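Local coordinates for ribosomal RNA processing protein 6 (Trypanosoma brucei brucei, PDB 4NLB) that probably degrades and trims RNA from its 3' end as the exoribonuclease core of a nuclear exosome component, at residues A[46-51]-A[166-171]; A[107-112]-A[155-160]; A[187-192]-A[227-232]; A[300-305]-A[315-320]. All blocks are in the same frame, centred on the assembly; numbering follows the deposited sequence.

How the interactions relate
Interactions 2 and 3, and segment 166-171 of interaction 1, lie in the exonuclease domain, which in relatives of the DEDD type carries the acidic active site; interaction 4 belongs to the HRDC domain. Interactions 1 and 2 have centres about 20 Å apart and touch beside the sheet that both reach, Ile166 CD1 lying 3.7 Å from Val155 CG2 of helix 152-162, which leads into strand 169-171. Interaction 1 also touches interaction 3, Phe170 CD1 lying 3.5 Å from Tyr230 CD1. Interaction 2 stands nearest the centre of the chain. The nearest atoms of interactions 2 and 4 are about 11 Å apart. The centre of interaction 4 is about 40 and 41 Å from those of interactions 1 and 3.

Interaction 1: A[46-51]-A[166-171]; sequences KAVSVP and IVNLFD
Val48 lays its CG1 methyl over CG1 of Val167, 3.6 Å away, the two side chains crossing at about a right angle. That methyl stands opposite the backbone N of Val48 (chi1 160°) and also reaches Asn168, 3.5 Å from ND2. Asn168 carries the polar half of the contact. Its ND2 donates to Ser49 O over 3.1 Å, nearly straight at 167°, with the acceptor lying in the amide plane while the N-H comes in from above the carbonyl plane of Ser49. A second bond, to Pro142 O, grips the same nitrogen and so helps fix the rotation of the amide. Segment 46-51, leaving helix 42-47, thus runs across the turn that leads into strand 169-171, the outermost strand on this side of the six-stranded mixed sheet of the RNase H-like exonuclease fold. Asn168 sits in this turn with a positive phi, and its backbone bonds to Lys146 of the neighbouring strand 145-148. Further along, Pro51 meets the amide from the opposite direction, CD lying 3.6 Å from ND2. Val50 flanks the other end of the amide, its CA 3.8 Å from OD1, and its side chain packs against Phe254 of helix 249-261.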
# COMPACT_ATOMS: atom_id res chain seq x y z
N LYS A 46 -4.28 -21.40 6.46
CA LYS A 46 -3.65 -22.72 6.24
C LYS A 46 -4.65 -23.88 6.29
O LYS A 46 -4.39 -24.90 5.69
CB LYS A 46 -2.52 -22.98 7.24
CG LYS A 46 -1.27 -22.17 6.95
CD LYS A 46 -0.39 -22.00 8.17
CE LYS A 46 0.55 -20.85 7.92
NZ LYS A 46 1.34 -20.48 9.12
N ALA A 47 -5.78 -23.71 7.00
CA ALA A 47 -6.84 -24.72 7.15
C ALA A 47 -7.95 -24.63 6.08
O ALA A 47 -8.83 -25.50 6.04
CB ALA A 47 -7.46 -24.62 8.53
N VAL A 48 -7.92 -23.59 5.25
CA VAL A 48 -8.94 -23.33 4.23
C VAL A 48 -8.47 -23.75 2.85
O VAL A 48 -7.37 -23.37 2.41
CB VAL A 48 -9.46 -21.86 4.28
CG1 VAL A 48 -10.13 -21.44 2.97
CG2 VAL A 48 -10.41 -21.66 5.45
N SER A 49 -9.32 -24.54 2.17
CA SER A 49 -9.09 -25.00 0.81
C SER A 49 -9.77 -24.08 -0.20
O SER A 49 -10.66 -23.30 0.15
CB SER A 49 -9.56 -26.45 0.63
OG SER A 49 -10.89 -26.60 1.08
N VAL A 50 -9.32 -24.17 -1.46
CA VAL A 50 -9.82 -23.41 -2.60
C VAL A 50 -11.19 -23.99 -2.93
O VAL A 50 -11.32 -25.22 -2.89
CB VAL A 50 -8.83 -23.51 -3.79
CG1 VAL A 50 -9.30 -22.67 -4.97
CG2 VAL A 50 -7.42 -23.11 -3.38
N PRO A 51 -12.23 -23.17 -3.21
CA PRO A 51 -13.55 -23.76 -3.55
C PRO A 51 -13.40 -24.62 -4.80
O PRO A 51 -12.84 -24.16 -5.78
CB PRO A 51 -14.47 -22.54 -3.76
CG PRO A 51 -13.74 -21.38 -3.14
CD PRO A 51 -12.27 -21.69 -3.27
N ILE A 166 -7.17 -11.55 3.86
CA ILE A 166 -7.77 -12.26 2.73
C ILE A 166 -7.69 -13.78 2.84
O ILE A 166 -6.60 -14.36 2.90
CB ILE A 166 -7.21 -11.78 1.36
CG1 ILE A 166 -6.94 -10.27 1.32
CG2 ILE A 166 -8.12 -12.22 0.21
CD1 ILE A 166 -5.71 -9.94 0.55
N VAL A 167 -8.88 -14.42 2.82
CA VAL A 167 -9.01 -15.87 2.80
C VAL A 167 -9.46 -16.19 1.35
O VAL A 167 -10.48 -15.69 0.89
CB VAL A 167 -9.99 -16.41 3.89
CG1 VAL A 167 -10.17 -17.92 3.76
CG2 VAL A 167 -9.51 -16.05 5.29
N ASN A 168 -8.65 -16.98 0.63
CA ASN A 168 -8.84 -17.39 -0.76
C ASN A 168 -8.62 -16.23 -1.74
O ASN A 168 -9.46 -15.94 -2.60
CB ASN A 168 -10.14 -18.17 -1.02
CG ASN A 168 -9.95 -19.63 -0.68
OD1 ASN A 168 -8.85 -20.19 -0.74
ND2 ASN A 168 -11.01 -20.28 -0.25
N LEU A 169 -7.42 -15.65 -1.64
CA LEU A 169 -6.89 -14.65 -2.53
C LEU A 169 -6.40 -15.39 -3.78
O LEU A 169 -5.82 -16.48 -3.68
CB LEU A 169 -5.69 -13.94 -1.87
CG LEU A 169 -4.69 -13.16 -2.76
CD1 LEU A 169 -5.33 -11.91 -3.34
CD2 LEU A 169 -3.48 -12.76 -1.98
N PHE A 170 -6.62 -14.77 -4.96
CA PHE A 170 -6.07 -15.24 -6.21
C PHE A 170 -5.43 -14.03 -6.87
O PHE A 170 -6.13 -13.08 -7.21
CB PHE A 170 -7.11 -15.91 -7.12
CG PHE A 170 -6.52 -16.44 -8.42
CD1 PHE A 170 -6.30 -15.60 -9.50
CD2 PHE A 170 -6.19 -17.79 -8.55
CE1 PHE A 170 -5.78 -16.10 -10.69
CE2 PHE A 170 -5.66 -18.28 -9.74
CZ PHE A 170 -5.47 -17.44 -10.81
N ASP A 171 -4.10 -14.08 -7.02
CA ASP A 171 -3.32 -13.02 -7.66
C ASP A 171 -3.16 -13.31 -9.15
O ASP A 171 -2.58 -14.33 -9.52
CB ASP A 171 -1.96 -12.85 -6.97
CG ASP A 171 -1.21 -11.59 -7.33
OD1 ASP A 171 -1.40 -11.08 -8.45
OD2 ASP A 171 -0.41 -11.12 -6.51

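Interaction 2: A[107-112]-A[155-160]; sequences GFTCLM and VRWLQK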
# COMPACT_ATOMS: atom_id res chain seq x y z
N GLY A 107 2.47 5.56 5.43
CA GLY A 107 1.56 5.66 4.30
C GLY A 107 0.19 5.12 4.69
O GLY A 107 0.07 4.42 5.69
N PHE A 108 -0.84 5.47 3.94
CA PHE A 108 -2.19 4.98 4.25
C PHE A 108 -3.02 4.72 2.99
O PHE A 108 -2.83 5.42 1.98
CB PHE A 108 -2.94 5.95 5.19
CG PHE A 108 -2.94 7.39 4.74
CD1 PHE A 108 -3.89 7.84 3.82
CD2 PHE A 108 -2.03 8.30 5.26
CE1 PHE A 108 -3.89 9.18 3.42
CE2 PHE A 108 -2.05 9.64 4.86
CZ PHE A 108 -2.97 10.06 3.94
N THR A 109 -3.94 3.73 3.05
CA THR A 109 -4.82 3.41 1.92
C THR A 109 -5.80 4.59 1.73
O THR A 109 -6.37 5.11 2.71
CB THR A 109 -5.52 2.06 2.12
OG1 THR A 109 -4.54 1.06 2.39
CG2 THR A 109 -6.30 1.63 0.92
N CYS A 110 -5.96 5.02 0.48
CA CYS A 110 -6.81 6.12 0.10
C CYS A 110 -8.14 5.71 -0.49
O CYS A 110 -9.16 6.34 -0.20
CB CYS A 110 -6.05 7.01 -0.86
SG CYS A 110 -4.85 8.07 -0.04
N LEU A 111 -8.14 4.68 -1.34
CA LEU A 111 -9.33 4.22 -2.03
C LEU A 111 -9.28 2.72 -2.25
O LEU A 111 -8.19 2.15 -2.44
CB LEU A 111 -9.35 4.92 -3.38
CG LEU A 111 -10.63 5.58 -3.87
CD1 LEU A 111 -11.26 6.50 -2.84
CD2 LEU A 111 -10.36 6.32 -5.15
N MET A 112 -10.46 2.09 -2.24
CA MET A 112 -10.64 0.68 -2.53
C MET A 112 -11.64 0.52 -3.67
O MET A 112 -12.75 1.04 -3.60
CB MET A 112 -11.09 -0.12 -1.29
CG MET A 112 -11.23 -1.61 -1.58
SD MET A 112 -12.02 -2.55 -0.26
CE MET A 112 -10.60 -2.84 0.76
N VAL A 155 -1.96 -6.54 0.30
CA VAL A 155 -2.08 -7.45 1.44
C VAL A 155 -1.62 -6.76 2.75
O VAL A 155 -2.29 -6.84 3.77
CB VAL A 155 -1.32 -8.78 1.14
CG1 VAL A 155 -1.05 -9.59 2.40
CG2 VAL A 155 -2.10 -9.61 0.14
N ARG A 156 -0.50 -6.03 2.67
CA ARG A 156 0.10 -5.31 3.79
C ARG A 156 -0.68 -4.05 4.15
O ARG A 156 -0.88 -3.77 5.33
CB ARG A 156 1.59 -5.01 3.48
CG ARG A 156 2.43 -6.27 3.46
CD ARG A 156 3.78 -6.03 2.81
NE ARG A 156 4.45 -7.28 2.48
CZ ARG A 156 5.61 -7.68 3.00
NH1 ARG A 156 6.25 -6.92 3.89
NH2 ARG A 156 6.14 -8.84 2.64
N TRP A 157 -1.16 -3.32 3.13
CA TRP A 157 -1.95 -2.10 3.27
C TRP A 157 -3.27 -2.40 4.00
O TRP A 157 -3.64 -1.67 4.92
CB TRP A 157 -2.23 -1.48 1.90
CG TRP A 157 -1.01 -1.00 1.13
CD1 TRP A 157 0.26 -0.85 1.60
CD2 TRP A 157 -1.00 -0.54 -0.23
NE1 TRP A 157 1.07 -0.34 0.61
CE2 TRP A 157 0.33 -0.16 -0.53
CE3 TRP A 157 -1.98 -0.43 -1.24
CZ2 TRP A 157 0.70 0.35 -1.78
CZ3 TRP A 157 -1.60 0.03 -2.49
CH2 TRP A 157 -0.28 0.42 -2.76
N LEU A 158 -3.93 -3.52 3.63
CA LEU A 158 -5.19 -3.94 4.24
C LEU A 158 -5.04 -4.17 5.76
O LEU A 158 -5.91 -3.77 6.53
CB LEU A 158 -5.73 -5.20 3.55
CG LEU A 158 -6.33 -5.02 2.14
CD1 LEU A 158 -6.77 -6.38 1.56
CD2 LEU A 158 -7.46 -4.00 2.14
N GLN A 159 -3.90 -4.75 6.16
CA GLN A 159 -3.54 -5.03 7.54
C GLN A 159 -3.17 -3.74 8.27
O GLN A 159 -3.74 -3.48 9.32
CB GLN A 159 -2.36 -6.00 7.61
CG GLN A 159 -2.64 -7.34 6.98
CD GLN A 159 -1.41 -8.21 6.95
OE1 GLN A 159 -0.50 -8.10 7.79
NE2 GLN A 159 -1.38 -9.13 6.01
N LYS A 160 -2.22 -2.96 7.73
CA LYS A 160 -1.78 -1.69 8.33
C LYS A 160 -2.96 -0.75 8.62
O LYS A 160 -3.17 -0.33 9.76
CB LYS A 160 -0.77 -1.01 7.40
CG LYS A 160 -0.39 0.41 7.76
CD LYS A 160 -0.38 1.28 6.52
CE LYS A 160 0.86 1.14 5.70
NZ LYS A 160 0.64 1.49 4.28
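Trp157 starts the contact by setting its CB 3.5 Å from Thr109 OG1, where helix 152-162 crosses the sheet of the RNase H-like exonuclease fold. The segment axes of strand and helix approach to 8.1 Å at 102°, almost perpendicular. Thr109 directs OG1 at the helix but uses it in a hydrogen bond with Asp161 OD2, one turn beyond Trp157, so the hydroxyl is tied to the helix that it packs on. The indole stacks on His99 of the adjacent strand 92-100. Leu158 follows, its CD2 reaching 3.6 Å to CE of Met112. The methionine starts straight, CG opposite its backbone N, and then turns at chi3 (-85°), which carries the terminal methyl toward the leucine. Between Thr109 and Met112 the strand has a classic beta bulge, Cys110 and Leu111 together facing Glu98. Lys160 comes last and lies against the carbonyl of Gly107, just before the strand. Its chain is kinked at chi2 and chi3, so CD, CE and NZ all curl round that oxygen. CD lies 3.3 Å from Gly107 O; NZ gives the same atom only a weak hydrogen bond, and a second weak one to Gln106 O.

Interaction 3: A[187-192]-A[227-232]; sequences FAVDHF and LYVYDR
Helices 187-192 and 227-232 cross at 70°, their segment axes 9.9 Å apart at closest approach, and the backbones come nearest at Phe192 and Val229, whose CA atoms are 6.3 Å apart. Phe192 fills this crossing. Arg232 CB sits over one face of its ring in a CH-pi contact, 4.0 Å from the centroid, while CD2 of His191 covers the opposite face. The arginine then folds back, bent at chi2 and chi3, and turns its guanidinium almost perpendicular to the phenyl plane, the two planes 85° apart. The ring's CD1 corner therefore points at the flat face of the guanidinium, and NH2 stands 3.4 Å from CD1 at the ring edge. What holds the guanidinium there is Tyr228, one turn back on the same helix: NH1 donates to Tyr228 OH over 2.8 Å, in the guanidinium plane though bent at 140°. The tyrosine also brings CE2 edge-on to Phe192 O, at 3.5 Å. In the exonuclease domain helix 226-239 rests on the central sheet, Leu227 and Tyr230 touching strands 92-100 and 145-148, and helix 185-193 packs across helix 226-239. The apolar strip of the crossing is short: Val229 CG1 touches both Ala188 CB at 3.9 Å and Phe192 CD2 at 4.0 Å. Val189 stands farther off. Beyond the two segments the Phe192 side chain also touches Leu233 and Leu236, farther along helix 226-239.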
# COMPACT_ATOMS: atom_id res chain seq x y z
N PHE A 187 -0.83 -4.70 -19.14
CA PHE A 187 -0.60 -5.81 -20.06
C PHE A 187 -1.79 -6.79 -20.08
O PHE A 187 -2.34 -7.04 -21.16
CB PHE A 187 0.76 -6.54 -19.80
CG PHE A 187 0.85 -7.83 -20.59
CD1 PHE A 187 1.16 -7.81 -21.95
CD2 PHE A 187 0.49 -9.04 -20.01
CE1 PHE A 187 1.16 -8.99 -22.70
CE2 PHE A 187 0.48 -10.22 -20.77
CZ PHE A 187 0.84 -10.19 -22.10
N ALA A 188 -2.20 -7.34 -18.91
CA ALA A 188 -3.31 -8.30 -18.79
C ALA A 188 -4.62 -7.78 -19.43
O ALA A 188 -5.25 -8.49 -20.22
CB ALA A 188 -3.54 -8.67 -17.33
N VAL A 189 -4.99 -6.52 -19.12
CA VAL A 189 -6.21 -5.87 -19.65
C VAL A 189 -6.09 -5.64 -21.18
O VAL A 189 -7.07 -5.79 -21.89
CB VAL A 189 -6.58 -4.60 -18.84
CG1 VAL A 189 -7.76 -3.85 -19.47
CG2 VAL A 189 -6.91 -4.96 -17.39
N ASP A 190 -4.88 -5.38 -21.68
CA ASP A 190 -4.70 -5.23 -23.12
C ASP A 190 -4.67 -6.57 -23.87
O ASP A 190 -5.22 -6.66 -24.96
CB ASP A 190 -3.45 -4.39 -23.43
CG ASP A 190 -3.26 -4.10 -24.90
OD1 ASP A 190 -4.27 -3.85 -25.60
OD2 ASP A 190 -2.08 -4.14 -25.36
N HIS A 191 -3.98 -7.59 -23.31
CA HIS A 191 -3.83 -8.90 -23.93
C HIS A 191 -5.18 -9.67 -24.02
O HIS A 191 -5.42 -10.34 -25.02
CB HIS A 191 -2.75 -9.71 -23.19
CG HIS A 191 -2.52 -11.10 -23.70
ND1 HIS A 191 -1.71 -11.34 -24.79
CD2 HIS A 191 -2.98 -12.28 -23.23
CE1 HIS A 191 -1.71 -12.65 -24.96
NE2 HIS A 191 -2.46 -13.26 -24.05
N PHE A 192 -6.05 -9.55 -23.01
CA PHE A 192 -7.34 -10.25 -22.99
C PHE A 192 -8.55 -9.40 -23.39
O PHE A 192 -9.45 -9.93 -24.04
CB PHE A 192 -7.60 -10.91 -21.63
CG PHE A 192 -6.57 -11.92 -21.19
CD1 PHE A 192 -6.49 -13.17 -21.79
CD2 PHE A 192 -5.72 -11.64 -20.13
CE1 PHE A 192 -5.56 -14.11 -21.36
CE2 PHE A 192 -4.78 -12.59 -19.70
CZ PHE A 192 -4.72 -13.82 -20.31
N LEU A 227 -12.12 -9.62 -13.44
CA LEU A 227 -12.77 -10.94 -13.32
C LEU A 227 -12.79 -11.71 -14.65
O LEU A 227 -12.75 -12.94 -14.65
CB LEU A 227 -14.18 -10.86 -12.68
CG LEU A 227 -14.23 -10.39 -11.20
CD1 LEU A 227 -15.64 -10.16 -10.75
CD2 LEU A 227 -13.53 -11.39 -10.27
N TYR A 228 -12.78 -10.98 -15.77
CA TYR A 228 -12.70 -11.58 -17.10
C TYR A 228 -11.28 -12.12 -17.32
O TYR A 228 -11.10 -13.23 -17.84
CB TYR A 228 -13.07 -10.55 -18.19
CG TYR A 228 -12.92 -11.09 -19.59
CD1 TYR A 228 -13.89 -11.91 -20.15
CD2 TYR A 228 -11.78 -10.83 -20.34
CE1 TYR A 228 -13.75 -12.43 -21.44
CE2 TYR A 228 -11.62 -11.35 -21.63
CZ TYR A 228 -12.61 -12.14 -22.17
OH TYR A 228 -12.48 -12.63 -23.44
N VAL A 229 -10.28 -11.31 -16.92
CA VAL A 229 -8.86 -11.67 -17.01
C VAL A 229 -8.66 -12.96 -16.18
O VAL A 229 -8.03 -13.90 -16.65
CB VAL A 229 -7.98 -10.49 -16.54
CG1 VAL A 229 -6.53 -10.91 -16.33
CG2 VAL A 229 -8.09 -9.29 -17.49
N TYR A 230 -9.31 -13.02 -15.00
CA TYR A 230 -9.30 -14.15 -14.08
C TYR A 230 -9.83 -15.43 -14.74
O TYR A 230 -9.17 -16.47 -14.65
CB TYR A 230 -10.08 -13.79 -12.80
CG TYR A 230 -10.37 -14.95 -11.88
CD1 TYR A 230 -9.35 -15.62 -11.20
CD2 TYR A 230 -11.69 -15.34 -11.62
CE1 TYR A 230 -9.63 -16.64 -10.30
CE2 TYR A 230 -11.97 -16.38 -10.72
CZ TYR A 230 -10.94 -17.03 -10.07
OH TYR A 230 -11.23 -18.07 -9.23
N ASP A 231 -10.97 -15.33 -15.46
CA ASP A 231 -11.59 -16.44 -16.20
C ASP A 231 -10.64 -16.96 -17.28
O ASP A 231 -10.40 -18.16 -17.36
CB ASP A 231 -12.91 -15.96 -16.86
CG ASP A 231 -14.07 -15.76 -15.90
OD1 ASP A 231 -13.91 -16.08 -14.69
OD2 ASP A 231 -15.14 -15.29 -16.35
N ARG A 232 -10.06 -16.03 -18.05
CA ARG A 232 -9.12 -16.30 -19.14
C ARG A 232 -7.85 -16.95 -18.66
O ARG A 232 -7.40 -17.94 -19.27
CB ARG A 232 -8.86 -15.01 -19.95
CG ARG A 232 -10.12 -14.56 -20.73
CD ARG A 232 -10.45 -15.42 -21.95
NE ARG A 232 -9.31 -15.47 -22.86
CZ ARG A 232 -9.04 -14.54 -23.76
NH1 ARG A 232 -9.85 -13.50 -23.92
NH2 ARG A 232 -7.94 -14.64 -24.52

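Interaction 4: A[300-305]-A[315-320]; sequences NWRDMA and AVMHIS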
# COMPACT_ATOMS: atom_id res chain seq x y z
N ASN A 300 19.45 9.77 10.14
CA ASN A 300 18.77 9.18 11.28
C ASN A 300 17.89 10.21 11.96
O ASN A 300 16.77 9.87 12.38
CB ASN A 300 19.76 8.54 12.25
CG ASN A 300 20.42 7.27 11.73
OD1 ASN A 300 20.10 6.73 10.66
ND2 ASN A 300 21.40 6.78 12.48
N TRP A 301 18.35 11.49 12.00
CA TRP A 301 17.53 12.60 12.53
C TRP A 301 16.27 12.73 11.65
O TRP A 301 15.16 12.82 12.17
CB TRP A 301 18.28 13.95 12.54
CG TRP A 301 17.36 15.09 12.92
CD1 TRP A 301 16.99 15.45 14.18
CD2 TRP A 301 16.53 15.85 12.02
NE1 TRP A 301 16.04 16.44 14.13
CE2 TRP A 301 15.72 16.69 12.82
CE3 TRP A 301 16.42 15.95 10.62
CZ2 TRP A 301 14.80 17.59 12.26
CZ3 TRP A 301 15.51 16.83 10.07
CH2 TRP A 301 14.71 17.65 10.88
N ARG A 302 16.47 12.74 10.31
CA ARG A 302 15.45 12.89 9.27
C ARG A 302 14.34 11.88 9.46
O ARG A 302 13.17 12.25 9.45
CB ARG A 302 16.09 12.79 7.87
CG ARG A 302 15.19 13.28 6.76
CD ARG A 302 15.80 13.10 5.38
NE ARG A 302 15.94 11.69 5.04
CZ ARG A 302 15.70 11.17 3.85
NH1 ARG A 302 15.28 11.93 2.85
NH2 ARG A 302 15.87 9.87 3.64
N ASP A 303 14.73 10.62 9.69
CA ASP A 303 13.79 9.53 9.93
C ASP A 303 13.00 9.73 11.23
O ASP A 303 11.78 9.59 11.20
CB ASP A 303 14.49 8.18 9.86
CG ASP A 303 13.49 7.05 9.93
OD1 ASP A 303 13.13 6.66 11.05
OD2 ASP A 303 13.07 6.57 8.87
N MET A 304 13.67 10.11 12.33
CA MET A 304 13.04 10.39 13.63
C MET A 304 12.00 11.56 13.49
O MET A 304 10.87 11.43 13.97
CB MET A 304 14.14 10.71 14.67
CG MET A 304 13.63 11.29 15.97
SD MET A 304 14.82 12.47 16.67
CE MET A 304 14.19 14.05 16.01
N ALA A 305 12.39 12.65 12.79
CA ALA A 305 11.54 13.81 12.55
C ALA A 305 10.33 13.44 11.69
O ALA A 305 9.23 13.91 11.96
CB ALA A 305 12.35 14.92 11.88
N ALA A 315 9.63 14.04 2.55
CA ALA A 315 8.83 15.24 2.79
C ALA A 315 9.51 16.12 3.87
O ALA A 315 9.30 17.34 3.92
CB ALA A 315 7.42 14.86 3.23
N VAL A 316 10.28 15.48 4.75
CA VAL A 316 11.01 16.18 5.80
C VAL A 316 12.23 16.91 5.17
O VAL A 316 12.42 18.09 5.41
CB VAL A 316 11.38 15.21 6.96
CG1 VAL A 316 12.40 15.83 7.92
CG2 VAL A 316 10.12 14.81 7.71
N MET A 317 13.01 16.20 4.34
CA MET A 317 14.22 16.70 3.69
C MET A 317 14.60 15.78 2.50
O MET A 317 14.54 14.57 2.62
CB MET A 317 15.33 16.78 4.76
CG MET A 317 16.74 16.74 4.28
SD MET A 317 17.90 16.50 5.65
CE MET A 317 17.91 18.10 6.38
N HIS A 318 14.96 16.37 1.35
CA HIS A 318 15.42 15.63 0.18
C HIS A 318 16.76 14.96 0.55
O HIS A 318 17.52 15.50 1.34
CB HIS A 318 15.62 16.57 -1.01
CG HIS A 318 15.81 15.88 -2.33
ND1 HIS A 318 16.91 15.06 -2.57
CD2 HIS A 318 15.07 15.95 -3.46
CE1 HIS A 318 16.77 14.63 -3.81
NE2 HIS A 318 15.69 15.14 -4.39
N ILE A 319 17.01 13.77 -0.00
CA ILE A 319 18.22 12.99 0.24
C ILE A 319 19.51 13.77 -0.13
O ILE A 319 20.53 13.62 0.56
CB ILE A 319 18.11 11.61 -0.47
CG1 ILE A 319 19.17 10.60 0.04
CG2 ILE A 319 18.10 11.72 -2.00
CD1 ILE A 319 19.08 10.22 1.53
N SER A 320 19.45 14.60 -1.19
CA SER A 320 20.57 15.44 -1.65
C SER A 320 20.93 16.45 -0.58
O SER A 320 22.09 16.85 -0.50
CB SER A 320 20.20 16.15 -2.94
OG SER A 320 19.08 17.00 -2.73
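Val316 forms the closely packed side, driving CG1 between three residues of helix 289-309: Trp301 CZ3 at 3.9 Å, Arg302 CG at 4.0 Å and Ala305 CB at 4.1 Å. Ala305 in turn lies over one face of the Trp301 ring, toward its rim. Arg302 extends straight through chi2, its CD against Met317 CB at 3.8 Å, then bends at chi3 (66°) to bring NH1 to Met317 O. This bond is short, 2.8 Å, and lies in the guanidinium plane; the donor meets the carbonyl almost end-on, with a C=O...N angle of 162°. Met317 is where the chain leaves helix 313-316, so the buried arginine binds the carbonyl of the turn between two helices of the HRDC domain, a compact helical module. The guanidinium also has Ile319 CD1 over one face, 3.9 Å from NH2. From there the contact thins toward solvent. Ile319 is partly exposed. His318 points away from helix 289-309 and instead serves the next helix as its N-cap, ND1 accepting from Ser320 N at 2.9 Å in the plane of the imidazole. Both His318 and Ser320 are exposed, and immediately after them Cys321 forms a disulfide with Cys340.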